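Local coordinates for protein N5-Carboxyaminoimidazole ribonucleotide synthetase (Staphylococcus aureus subsp. aureus, PDB 3ORQ) that catalyses the ATP-dependent carboxylation of 5-aminoimidazole ribonucleotide with bicarbonate to N5-carboxyaminoimidazole ribonucleotide, a ligase reaction of purine biosynthesis, at residues Phe259-Ser262 against Leu266-Asn269; Glu114-Lys119 against Val126-Val131; Gln213-Arg218 against Phe223-Pro228; Ile207-Leu212 against Glu236-Val241. All blocks are in the same frame, centred on the assembly; numbering follows the deposited sequence.

Interaction 1 of 4, residues Phe259-Ser262 against Leu266-Asn269; sequences FIDS and LYVN. With ADP (adenosine-5'-diphosphate), chain D.
N269 reaches from its own strand under the ring of F259 and on to the nucleotide. Its CB sits over one face of that ring, 3.7 Å from the centroid. With CG anti to the backbone N (chi1 174°), the amide runs on beneath the outer end of the phenyl group: CG lies 3.3 Å from F259 CZ, and the amide and ring planes are only 20° apart, so the two flat groups stack. OD1 stays near CZ and CE2 of the ring, while ND2 goes past CZ and donates to O2A of the ADP alpha-phosphate at 3.1 Å; a weak bond to E257 OE1 also uses ND2. The same ring also meets the adenine, whose N7 is 3.6 Å from F259 CZ.

Behind these side chains the backbones are paired antiparallel. F259 N donates to Y267 O at 2.8 Å, and Y267 N returns a straighter bond to F259 O, 169° at the hydrogen. Further along, D261 brings OD1 to the edge of the Y267 ring, 3.2 Å from CE1, with the carboxylate turned well out of the ring plane. I260 and L266, on the other face of the sheet, meet through CG2 and CD1. The whole is a beta hairpin of the ATP-grasp domain, its nucleotide-facing side forming part of the ADP pocket close to the bound magnesium ion.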
# COMPACT_ATOMS: atom_id res chain seq x y z
N PHE A 259 -12.85 -27.47 -2.42
CA PHE A 259 -12.21 -28.54 -3.14
C PHE A 259 -12.94 -28.80 -4.47
O PHE A 259 -14.17 -28.75 -4.54
CB PHE A 259 -12.23 -29.84 -2.31
CG PHE A 259 -11.48 -29.76 -1.03
CD1 PHE A 259 -10.38 -28.91 -0.89
CD2 PHE A 259 -11.86 -30.53 0.06
CE1 PHE A 259 -9.66 -28.83 0.32
CE2 PHE A 259 -11.16 -30.47 1.28
CZ PHE A 259 -10.04 -29.62 1.40
N ILE A 260 -12.19 -29.08 -5.52
CA ILE A 260 -12.83 -29.68 -6.67
C ILE A 260 -12.32 -31.13 -6.94
O ILE A 260 -11.11 -31.37 -7.05
CB ILE A 260 -12.82 -28.76 -7.91
CG1 ILE A 260 -11.86 -29.30 -8.95
CG2 ILE A 260 -12.63 -27.21 -7.58
CD1 ILE A 260 -12.59 -29.83 -10.14
N ASP A 261 -13.27 -32.08 -7.02
CA ASP A 261 -13.05 -33.52 -7.35
C ASP A 261 -12.16 -33.86 -8.51
O ASP A 261 -11.92 -33.04 -9.38
CB ASP A 261 -14.40 -34.18 -7.71
CG ASP A 261 -14.96 -34.97 -6.59
OD1 ASP A 261 -14.39 -34.90 -5.47
OD2 ASP A 261 -15.96 -35.68 -6.81
N SER A 262 -11.76 -35.13 -8.58
CA SER A 262 -11.29 -35.73 -9.84
C SER A 262 -12.40 -35.67 -10.90
O SER A 262 -12.12 -35.67 -12.10
CB SER A 262 -10.87 -37.17 -9.60
OG SER A 262 -11.93 -37.92 -9.03
N LEU A 266 -17.64 -29.68 -6.80
CA LEU A 266 -17.28 -28.62 -5.85
C LEU A 266 -17.74 -28.97 -4.45
O LEU A 266 -18.91 -29.28 -4.25
CB LEU A 266 -17.90 -27.27 -6.25
CG LEU A 266 -17.39 -25.98 -5.57
CD1 LEU A 266 -15.97 -25.66 -6.02
CD2 LEU A 266 -18.29 -24.74 -5.75
N TYR A 267 -16.82 -28.93 -3.49
CA TYR A 267 -17.20 -28.97 -2.08
C TYR A 267 -16.63 -27.74 -1.34
O TYR A 267 -15.50 -27.30 -1.60
CB TYR A 267 -16.67 -30.21 -1.35
CG TYR A 267 -16.91 -31.59 -1.97
CD1 TYR A 267 -16.30 -31.96 -3.18
CD2 TYR A 267 -17.67 -32.55 -1.30
CE1 TYR A 267 -16.48 -33.21 -3.69
CE2 TYR A 267 -17.83 -33.79 -1.81
CZ TYR A 267 -17.24 -34.12 -3.01
OH TYR A 267 -17.43 -35.38 -3.54
N VAL A 268 -17.41 -27.21 -0.39
CA VAL A 268 -16.88 -26.26 0.57
C VAL A 268 -16.00 -27.02 1.55
O VAL A 268 -16.46 -27.98 2.17
CB VAL A 268 -18.03 -25.59 1.33
CG1 VAL A 268 -17.53 -24.43 2.13
CG2 VAL A 268 -19.08 -25.14 0.36
N ASN A 269 -14.75 -26.57 1.71
CA ASN A 269 -13.85 -27.08 2.73
C ASN A 269 -13.98 -26.37 4.08
O ASN A 269 -14.33 -26.97 5.09
CB ASN A 269 -12.39 -27.03 2.27
CG ASN A 269 -11.39 -27.42 3.40
OD1 ASN A 269 -11.70 -28.24 4.29
ND2 ASN A 269 -10.19 -26.81 3.38
PB ADP D . -5.85 -26.12 7.63
O1B ADP D . -7.08 -25.56 8.29
O2B ADP D . -5.29 -25.43 6.42
O3B ADP D . -4.80 -26.47 8.65
PA ADP D . -7.36 -27.84 5.94
O1A ADP D . -8.50 -28.62 6.55
O2A ADP D . -7.66 -26.56 5.20
O3A ADP D . -6.24 -27.58 7.08
O5' ADP D . -6.51 -28.77 4.94
C5' ADP D . -5.24 -28.38 4.44
C4' ADP D . -4.99 -29.10 3.13
O4' ADP D . -5.03 -30.54 3.31
C3' ADP D . -6.03 -28.78 2.06
O3' ADP D . -5.74 -27.61 1.29
C2' ADP D . -6.00 -30.03 1.20
O2' ADP D . -5.04 -29.90 0.16
C1' ADP D . -5.61 -31.15 2.15
N9 ADP D . -6.90 -31.76 2.54
C8 ADP D . -7.61 -31.44 3.65
N7 ADP D . -8.78 -32.13 3.71
C5 ADP D . -8.79 -32.94 2.62
C6 ADP D . -9.73 -33.95 2.08
N6 ADP D . -10.88 -34.22 2.75
N1 ADP D . -9.39 -34.55 0.92
C2 ADP D . -8.24 -34.27 0.25
N3 ADP D . -7.34 -33.35 0.68
C4 ADP D . -7.57 -32.68 1.84

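Interaction 2 of 4, residues Glu114-Lys119 against Val126-Val131; sequences EKETLK and VPFISV
K115 lays its aliphatic chain across the face of the F128 ring, the lysine heading outward from the helix as the phenylalanine reaches in from the strand. CB of the lysine stands almost exactly over the ring centre, 3.6 Å from the centroid and 4° off the normal, a CH-pi contact. Farther out, K115 CD touches F128 CB at 3.7 Å, near the root of the phenylalanine. The ring comes to lie under the helix because F128 CG is placed between the backbone N and the carbonyl carbon (chi1 72°); its far end, CZ, then reaches the helix backbone, 3.9 Å from E116 N.

Here helix 111-120 packs against strand 128-131, an outermost strand of the four-stranded antiparallel sheet in the ATP-grasp domain, the short segments running nearly antiparallel at 151°. No hydrogen bond links them.

K119, one helical turn on from K115, brings CD of its extended chain to 4.0 Å from F128 CE1. The K115 chain bends at its last torsion, and NZ passes 4.1 Å from V126 CG1 before forming a salt bridge with E186, an ATP-binding residue, while V126 itself lies beside the bound ADP.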
# COMPACT_ATOMS: atom_id res chain seq x y z
N GLU A 114 -18.32 -25.96 12.42
CA GLU A 114 -18.14 -25.44 11.07
C GLU A 114 -18.75 -26.36 10.02
O GLU A 114 -19.47 -25.91 9.12
CB GLU A 114 -16.66 -25.24 10.79
CG GLU A 114 -16.32 -24.83 9.37
CD GLU A 114 -14.87 -24.37 9.23
OE1 GLU A 114 -13.97 -24.98 9.84
OE2 GLU A 114 -14.62 -23.38 8.51
N LYS A 115 -18.46 -27.66 10.13
CA LYS A 115 -19.01 -28.65 9.21
C LYS A 115 -20.52 -28.74 9.34
O LYS A 115 -21.21 -28.71 8.33
CB LYS A 115 -18.33 -30.02 9.35
CG LYS A 115 -16.95 -30.07 8.70
CD LYS A 115 -16.15 -31.29 9.13
CE LYS A 115 -14.65 -31.09 8.84
NZ LYS A 115 -14.42 -30.76 7.41
N GLU A 116 -21.03 -28.81 10.57
CA GLU A 116 -22.47 -28.90 10.82
C GLU A 116 -23.19 -27.73 10.16
O GLU A 116 -24.16 -27.92 9.42
CB GLU A 116 -22.77 -28.90 12.31
CG GLU A 116 -22.56 -30.24 13.02
CD GLU A 116 -22.78 -30.15 14.54
OE1 GLU A 116 -22.77 -29.02 15.08
OE2 GLU A 116 -22.95 -31.21 15.18
N THR A 117 -22.67 -26.52 10.39
CA THR A 117 -23.30 -25.32 9.88
C THR A 117 -23.37 -25.35 8.36
O THR A 117 -24.41 -25.03 7.76
CB THR A 117 -22.54 -24.05 10.33
OG1 THR A 117 -22.50 -24.00 11.75
CG2 THR A 117 -23.24 -22.80 9.81
N LEU A 118 -22.26 -25.74 7.73
CA LEU A 118 -22.21 -25.79 6.28
C LEU A 118 -23.27 -26.76 5.71
O LEU A 118 -24.04 -26.40 4.82
CB LEU A 118 -20.80 -26.17 5.82
CG LEU A 118 -19.62 -25.24 6.13
CD1 LEU A 118 -18.26 -25.85 5.67
CD2 LEU A 118 -19.85 -23.86 5.52
N LYS A 119 -23.34 -27.96 6.27
CA LYS A 119 -24.35 -28.92 5.83
C LYS A 119 -25.76 -28.40 6.06
O LYS A 119 -26.63 -28.51 5.19
CB LYS A 119 -24.18 -30.25 6.56
CG LYS A 119 -25.05 -31.36 5.99
CD LYS A 119 -24.68 -32.67 6.65
CE LYS A 119 -25.33 -33.87 5.98
NZ LYS A 119 -24.64 -35.11 6.49
N VAL A 126 -17.89 -32.11 2.48
CA VAL A 126 -17.32 -33.44 2.47
C VAL A 126 -17.94 -34.23 3.61
O VAL A 126 -17.99 -33.74 4.74
CB VAL A 126 -15.78 -33.42 2.60
CG1 VAL A 126 -15.36 -32.65 3.84
CG2 VAL A 126 -15.21 -34.83 2.65
N PRO A 127 -18.44 -35.45 3.32
CA PRO A 127 -19.09 -36.24 4.36
C PRO A 127 -18.19 -36.38 5.58
O PRO A 127 -16.98 -36.62 5.45
CB PRO A 127 -19.33 -37.60 3.68
CG PRO A 127 -19.52 -37.22 2.20
CD PRO A 127 -18.61 -36.02 1.97
N PHE A 128 -18.78 -36.22 6.77
CA PHE A 128 -17.95 -36.02 7.97
C PHE A 128 -18.62 -36.63 9.16
O PHE A 128 -19.85 -36.76 9.17
CB PHE A 128 -17.74 -34.49 8.23
CG PHE A 128 -18.99 -33.78 8.72
CD1 PHE A 128 -19.86 -33.17 7.83
CD2 PHE A 128 -19.30 -33.76 10.08
CE1 PHE A 128 -21.02 -32.54 8.28
CE2 PHE A 128 -20.46 -33.17 10.54
CZ PHE A 128 -21.33 -32.54 9.65
N ILE A 129 -17.82 -36.98 10.16
CA ILE A 129 -18.32 -37.49 11.46
C ILE A 129 -17.41 -37.06 12.63
O ILE A 129 -16.19 -36.97 12.47
CB ILE A 129 -18.53 -39.04 11.44
CG1 ILE A 129 -19.34 -39.51 12.66
CG2 ILE A 129 -17.20 -39.76 11.36
CD1 ILE A 129 -20.60 -38.68 12.93
N SER A 130 -18.01 -36.76 13.78
CA SER A 130 -17.24 -36.40 14.98
C SER A 130 -16.64 -37.63 15.66
O SER A 130 -17.29 -38.67 15.79
CB SER A 130 -18.06 -35.57 15.97
OG SER A 130 -19.04 -36.32 16.65
N VAL A 131 -15.39 -37.49 16.08
CA VAL A 131 -14.66 -38.54 16.79
C VAL A 131 -13.86 -37.97 17.96
O VAL A 131 -12.77 -37.43 17.78
CB VAL A 131 -13.76 -39.39 15.84
CG1 VAL A 131 -13.53 -38.70 14.52
CG2 VAL A 131 -12.43 -39.74 16.48

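Interaction 3 of 4, residues Gln213-Arg218 against Phe223-Pro228; sequences QENEHR and FKTIVP. With ADP (adenosine-5'-diphosphate), chain D.
A classic beta bulge marks this hairpin of strands 207-218 and 221-227: F223 and K224 both stand opposite E216, and E216 O accepts from both backbone nitrogens, F223 N at 2.9 Å and K224 N at 3.1 Å. Beyond the bulge the pairing is regular, E216 N donating to K224 O and E214 exchanging two bonds with I226.

Across the bulge the side chains of E216 and K224 form a salt bridge. The glutamate is extended, whereas the lysine folds back through its last two torsions, which carries NZ to 2.8 Å from E216 OE1. NZ meets OE1 on the anti side, somewhat out of the carboxylate plane. E366 gives K224 a second acidic partner, and Y370 OH also bonds to E216 OE1, tying the pair to helix 362-372.

The F223 ring meets two residues of the other strand, one on a face and one at its edge. R218 runs along its face, CD 4.0 Å from the centroid, and the guanidinium continues nearly flat above the rim, its plane 23° from the ring, with NH1 3.4 Å from F223 CZ. At the ring's edge sits the E216 carboxylate, turned 69° to it. H217 points away from F223, its imidazole face toward the ribose: CE1 is 3.1 Å from ADP O3'. The arrangement is a bulged antiparallel hairpin of the ATP-grasp domain, bearing a histidine of the nucleotide site.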
# COMPACT_ATOMS: atom_id res chain seq x y z
N GLN A 213 -9.61 -17.51 -6.94
CA GLN A 213 -8.19 -17.74 -6.89
C GLN A 213 -7.90 -19.23 -6.79
O GLN A 213 -8.67 -19.99 -6.20
CB GLN A 213 -7.52 -16.91 -5.77
CG GLN A 213 -8.22 -16.86 -4.43
CD GLN A 213 -8.68 -15.47 -3.99
OE1 GLN A 213 -8.65 -14.49 -4.74
NE2 GLN A 213 -9.14 -15.41 -2.77
N GLU A 214 -6.80 -19.65 -7.41
CA GLU A 214 -6.45 -21.06 -7.48
C GLU A 214 -5.21 -21.32 -6.60
O GLU A 214 -4.19 -20.62 -6.70
CB GLU A 214 -6.16 -21.45 -8.93
CG GLU A 214 -5.56 -22.81 -9.07
CD GLU A 214 -5.04 -23.12 -10.47
OE1 GLU A 214 -4.25 -24.10 -10.58
OE2 GLU A 214 -5.41 -22.42 -11.43
N ASN A 215 -5.30 -22.35 -5.78
CA ASN A 215 -4.39 -22.54 -4.67
C ASN A 215 -3.73 -23.92 -4.66
O ASN A 215 -4.41 -24.99 -4.61
CB ASN A 215 -5.14 -22.32 -3.34
CG ASN A 215 -5.74 -20.92 -3.24
OD1 ASN A 215 -5.14 -19.96 -3.71
ND2 ASN A 215 -6.89 -20.80 -2.59
N GLU A 216 -2.41 -23.91 -4.70
CA GLU A 216 -1.65 -25.12 -4.53
C GLU A 216 -1.04 -25.06 -3.16
O GLU A 216 -0.53 -24.00 -2.73
CB GLU A 216 -0.57 -25.26 -5.60
CG GLU A 216 0.23 -26.54 -5.42
CD GLU A 216 1.29 -26.75 -6.47
OE1 GLU A 216 1.26 -26.08 -7.52
OE2 GLU A 216 2.15 -27.61 -6.24
N HIS A 217 -1.11 -26.20 -2.46
CA HIS A 217 -0.48 -26.34 -1.15
C HIS A 217 0.75 -27.25 -1.27
O HIS A 217 0.84 -28.09 -2.18
CB HIS A 217 -1.44 -26.92 -0.11
CG HIS A 217 -2.60 -26.03 0.21
ND1 HIS A 217 -3.71 -25.94 -0.60
CD2 HIS A 217 -2.84 -25.23 1.27
CE1 HIS A 217 -4.57 -25.09 -0.07
NE2 HIS A 217 -4.07 -24.65 1.07
N ARG A 218 1.70 -27.05 -0.35
CA ARG A 218 2.85 -27.92 -0.23
C ARG A 218 3.06 -28.24 1.23
O ARG A 218 3.22 -27.33 2.06
CB ARG A 218 4.11 -27.29 -0.84
CG ARG A 218 4.36 -27.73 -2.28
CD ARG A 218 5.86 -27.76 -2.58
NE ARG A 218 6.11 -28.22 -3.96
CZ ARG A 218 7.15 -27.86 -4.72
NH1 ARG A 218 8.08 -27.01 -4.25
NH2 ARG A 218 7.25 -28.35 -5.95
N PHE A 223 1.10 -22.57 -0.82
CA PHE A 223 2.38 -22.46 -1.50
C PHE A 223 2.27 -21.46 -2.63
O PHE A 223 3.11 -20.58 -2.76
CB PHE A 223 2.70 -23.81 -2.09
CG PHE A 223 3.90 -23.87 -2.98
CD1 PHE A 223 5.16 -23.48 -2.51
CD2 PHE A 223 3.80 -24.48 -4.23
CE1 PHE A 223 6.29 -23.62 -3.33
CE2 PHE A 223 4.92 -24.63 -5.06
CZ PHE A 223 6.17 -24.20 -4.61
N LYS A 224 1.21 -21.59 -3.42
CA LYS A 224 1.05 -20.83 -4.66
C LYS A 224 -0.41 -20.50 -4.89
O LYS A 224 -1.24 -21.37 -4.76
CB LYS A 224 1.58 -21.61 -5.87
CG LYS A 224 1.36 -20.92 -7.22
CD LYS A 224 2.20 -21.53 -8.30
CE LYS A 224 2.09 -23.09 -8.24
NZ LYS A 224 0.76 -23.62 -8.74
N THR A 225 -0.70 -19.25 -5.21
CA THR A 225 -2.05 -18.81 -5.61
C THR A 225 -1.96 -18.18 -6.97
O THR A 225 -1.10 -17.32 -7.19
CB THR A 225 -2.62 -17.79 -4.60
OG1 THR A 225 -2.74 -18.44 -3.32
CG2 THR A 225 -3.98 -17.19 -5.07
N ILE A 226 -2.82 -18.63 -7.88
CA ILE A 226 -2.86 -18.09 -9.25
C ILE A 226 -4.20 -17.45 -9.51
O ILE A 226 -5.23 -18.03 -9.19
CB ILE A 226 -2.68 -19.19 -10.30
CG1 ILE A 226 -1.26 -19.75 -10.22
CG2 ILE A 226 -3.07 -18.66 -11.71
CD1 ILE A 226 -0.94 -20.77 -11.27
N VAL A 227 -4.19 -16.26 -10.10
CA VAL A 227 -5.41 -15.57 -10.37
C VAL A 227 -5.27 -15.00 -11.77
O VAL A 227 -4.28 -14.31 -12.05
CB VAL A 227 -5.64 -14.40 -9.35
CG1 VAL A 227 -6.98 -13.75 -9.57
CG2 VAL A 227 -5.56 -14.92 -7.90
N PRO A 228 -6.29 -15.21 -12.63
CA PRO A 228 -7.56 -15.86 -12.30
C PRO A 228 -7.43 -17.37 -12.27
O PRO A 228 -6.63 -17.93 -13.05
CB PRO A 228 -8.48 -15.42 -13.46
CG PRO A 228 -7.59 -15.22 -14.62
CD PRO A 228 -6.24 -14.77 -14.04
PB ADP D . -5.85 -26.12 7.63
O1B ADP D . -7.08 -25.56 8.29
O2B ADP D . -5.29 -25.43 6.42
O3B ADP D . -4.80 -26.47 8.65
PA ADP D . -7.36 -27.84 5.94
O1A ADP D . -8.50 -28.62 6.55
O2A ADP D . -7.66 -26.56 5.20
O3A ADP D . -6.24 -27.58 7.08
O5' ADP D . -6.51 -28.77 4.94
C5' ADP D . -5.24 -28.38 4.44
C4' ADP D . -4.99 -29.10 3.13
O4' ADP D . -5.03 -30.54 3.31
C3' ADP D . -6.03 -28.78 2.06
O3' ADP D . -5.74 -27.61 1.29
C2' ADP D . -6.00 -30.03 1.20
O2' ADP D . -5.04 -29.90 0.16
C1' ADP D . -5.61 -31.15 2.15
N9 ADP D . -6.90 -31.76 2.54
C8 ADP D . -7.61 -31.44 3.65
N7 ADP D . -8.78 -32.13 3.71
C5 ADP D . -8.79 -32.94 2.62
C6 ADP D . -9.73 -33.95 2.08
N6 ADP D . -10.88 -34.22 2.75
N1 ADP D . -9.39 -34.55 0.92
C2 ADP D . -8.24 -34.27 0.25
N3 ADP D . -7.34 -33.35 0.68
C4 ADP D . -7.57 -32.68 1.84

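Interaction 4 of 4, residues Ile207-Leu212 against Glu236-Val241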
# COMPACT_ATOMS: atom_id res chain seq x y z
N ILE A 207 -22.26 -6.41 -0.53
CA ILE A 207 -21.34 -7.52 -0.71
C ILE A 207 -20.51 -7.37 -2.00
O ILE A 207 -21.00 -6.84 -2.98
CB ILE A 207 -22.05 -8.88 -0.63
CG1 ILE A 207 -21.03 -10.01 -0.72
CG2 ILE A 207 -23.12 -9.02 -1.73
CD1 ILE A 207 -21.60 -11.41 -0.36
N THR A 208 -19.26 -7.83 -1.98
CA THR A 208 -18.34 -7.75 -3.12
C THR A 208 -17.47 -8.99 -3.15
O THR A 208 -17.10 -9.52 -2.12
CB THR A 208 -17.40 -6.54 -2.99
OG1 THR A 208 -18.14 -5.47 -2.42
CG2 THR A 208 -16.88 -6.09 -4.38
N PHE A 209 -17.16 -9.45 -4.36
CA PHE A 209 -16.40 -10.65 -4.56
C PHE A 209 -15.11 -10.32 -5.32
O PHE A 209 -15.16 -9.67 -6.36
CB PHE A 209 -17.21 -11.67 -5.39
CG PHE A 209 -18.44 -12.17 -4.72
CD1 PHE A 209 -19.66 -11.54 -4.91
CD2 PHE A 209 -18.39 -13.33 -3.92
CE1 PHE A 209 -20.84 -12.04 -4.30
CE2 PHE A 209 -19.56 -13.83 -3.29
CZ PHE A 209 -20.78 -13.18 -3.50
N PHE A 210 -13.98 -10.79 -4.80
CA PHE A 210 -12.72 -10.75 -5.51
C PHE A 210 -12.70 -11.86 -6.56
O PHE A 210 -13.50 -12.79 -6.50
CB PHE A 210 -11.56 -10.93 -4.48
CG PHE A 210 -11.33 -9.69 -3.64
CD1 PHE A 210 -12.20 -9.37 -2.60
CD2 PHE A 210 -10.29 -8.79 -3.95
CE1 PHE A 210 -12.02 -8.18 -1.86
CE2 PHE A 210 -10.12 -7.59 -3.22
CZ PHE A 210 -10.97 -7.29 -2.18
N PRO A 211 -11.79 -11.76 -7.54
CA PRO A 211 -11.62 -12.85 -8.53
C PRO A 211 -11.32 -14.20 -7.84
O PRO A 211 -10.56 -14.26 -6.88
CB PRO A 211 -10.38 -12.41 -9.34
CG PRO A 211 -10.00 -10.96 -8.81
CD PRO A 211 -11.16 -10.49 -7.98
N LEU A 212 -11.91 -15.27 -8.36
CA LEU A 212 -11.64 -16.63 -7.89
C LEU A 212 -10.16 -16.91 -7.98
O LEU A 212 -9.50 -16.56 -8.95
CB LEU A 212 -12.41 -17.63 -8.73
CG LEU A 212 -12.51 -19.03 -8.14
CD1 LEU A 212 -13.45 -19.11 -6.87
CD2 LEU A 212 -12.90 -20.06 -9.27
N GLU A 236 -20.62 -21.11 -9.34
CA GLU A 236 -21.01 -22.13 -8.35
C GLU A 236 -20.47 -21.76 -6.94
O GLU A 236 -21.13 -21.94 -5.90
CB GLU A 236 -20.57 -23.52 -8.80
CG GLU A 236 -21.10 -24.65 -7.92
CD GLU A 236 -20.69 -26.05 -8.39
OE1 GLU A 236 -20.03 -26.18 -9.46
OE2 GLU A 236 -21.03 -27.03 -7.70
N ALA A 237 -19.26 -21.20 -6.93
CA ALA A 237 -18.67 -20.69 -5.70
C ALA A 237 -19.53 -19.59 -5.09
O ALA A 237 -19.75 -19.56 -3.90
CB ALA A 237 -17.22 -20.24 -5.91
N LYS A 238 -20.09 -18.73 -5.92
CA LYS A 238 -20.93 -17.68 -5.35
C LYS A 238 -22.22 -18.24 -4.75
O LYS A 238 -22.67 -17.79 -3.70
CB LYS A 238 -21.23 -16.58 -6.35
CG LYS A 238 -20.05 -15.70 -6.61
CD LYS A 238 -20.42 -14.62 -7.68
CE LYS A 238 -19.19 -13.83 -8.10
NZ LYS A 238 -19.52 -12.69 -9.03
N GLU A 239 -22.78 -19.24 -5.42
CA GLU A 239 -24.02 -19.87 -4.94
C GLU A 239 -23.79 -20.42 -3.55
O GLU A 239 -24.66 -20.29 -2.69
CB GLU A 239 -24.50 -20.99 -5.89
CG GLU A 239 -25.05 -20.50 -7.25
CD GLU A 239 -25.24 -21.64 -8.32
OE1 GLU A 239 -24.75 -22.77 -8.13
OE2 GLU A 239 -25.87 -21.38 -9.36
N GLN A 240 -22.62 -21.04 -3.31
CA GLN A 240 -22.36 -21.58 -2.01
C GLN A 240 -22.23 -20.46 -0.97
O GLN A 240 -22.73 -20.59 0.14
CB GLN A 240 -21.12 -22.47 -2.02
CG GLN A 240 -21.20 -23.58 -3.04
CD GLN A 240 -22.29 -24.60 -2.70
OE1 GLN A 240 -22.20 -25.27 -1.67
NE2 GLN A 240 -23.33 -24.70 -3.55
N VAL A 241 -21.57 -19.36 -1.34
CA VAL A 241 -21.43 -18.23 -0.43
C VAL A 241 -22.78 -17.65 -0.04
O VAL A 241 -23.07 -17.43 1.15
CB VAL A 241 -20.52 -17.12 -1.00
CG1 VAL A 241 -20.51 -15.95 -0.08
CG2 VAL A 241 -19.07 -17.65 -1.16
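F209 and K238 bury the most surface here, with V241 next. The lysine chain passes over one face of the phenyl ring: K238 CG lies 4.0 Å from the F209 ring centroid, 15° off the normal, giving a CH-pi contact offset toward the rim. Because the chain is extended beyond CG, every second carbon comes down on the ring side, so CE also touches, 3.8 Å from F209 CG, and the methylenes lie along the ring from its outer edge to its root. F209 has its CG anti to the carbonyl carbon (chi1 -65°), which swings the ring out toward the helix.

V241 takes a different approach to the same ring. Its CG1 sits near the ring plane at the edge, 4.0 Å from F209 CE2, so the phenyl group is held on one face by the lysine and at one rim by the valine, three residues farther along the helix. L197 and V199 of the adjoining strand 191-201 also touch F209.

At the other end of the contact L212 CD1 meets A237 CB at 4.1 Å, a small apolar touch between one leucine branch and the alanine methyl. No hydrogen bond joins the two segments; the contact is made by carbon atoms. This is helix-on-sheet packing, helix 234-245 lying against the large antiparallel sheet of the ATP-grasp domain.

How the interactions relate
Along the chain interaction 2 comes first; interaction 4 then spans a longer loop with interaction 3 lying within it, and interaction 1 follows. Interactions 1, 3 and 4 share the large antiparallel sheet: its hairpins 252-261/266-272 and 207-218/221-227, with helix 234-245 packed on it. Interactions 3 and 4 both use strand 207-218 and meet where V227 packs on P211, their centres about 17 Å apart. Interaction 1 touches interaction 4 through L266 and V268, and interaction 2 through Y267 and V268, while interactions 2 and 3 are about 25 Å apart between centres. Interactions 1 and 3, about 15 Å apart between centres, both touch the one ADP, from separate hairpins of the sheet.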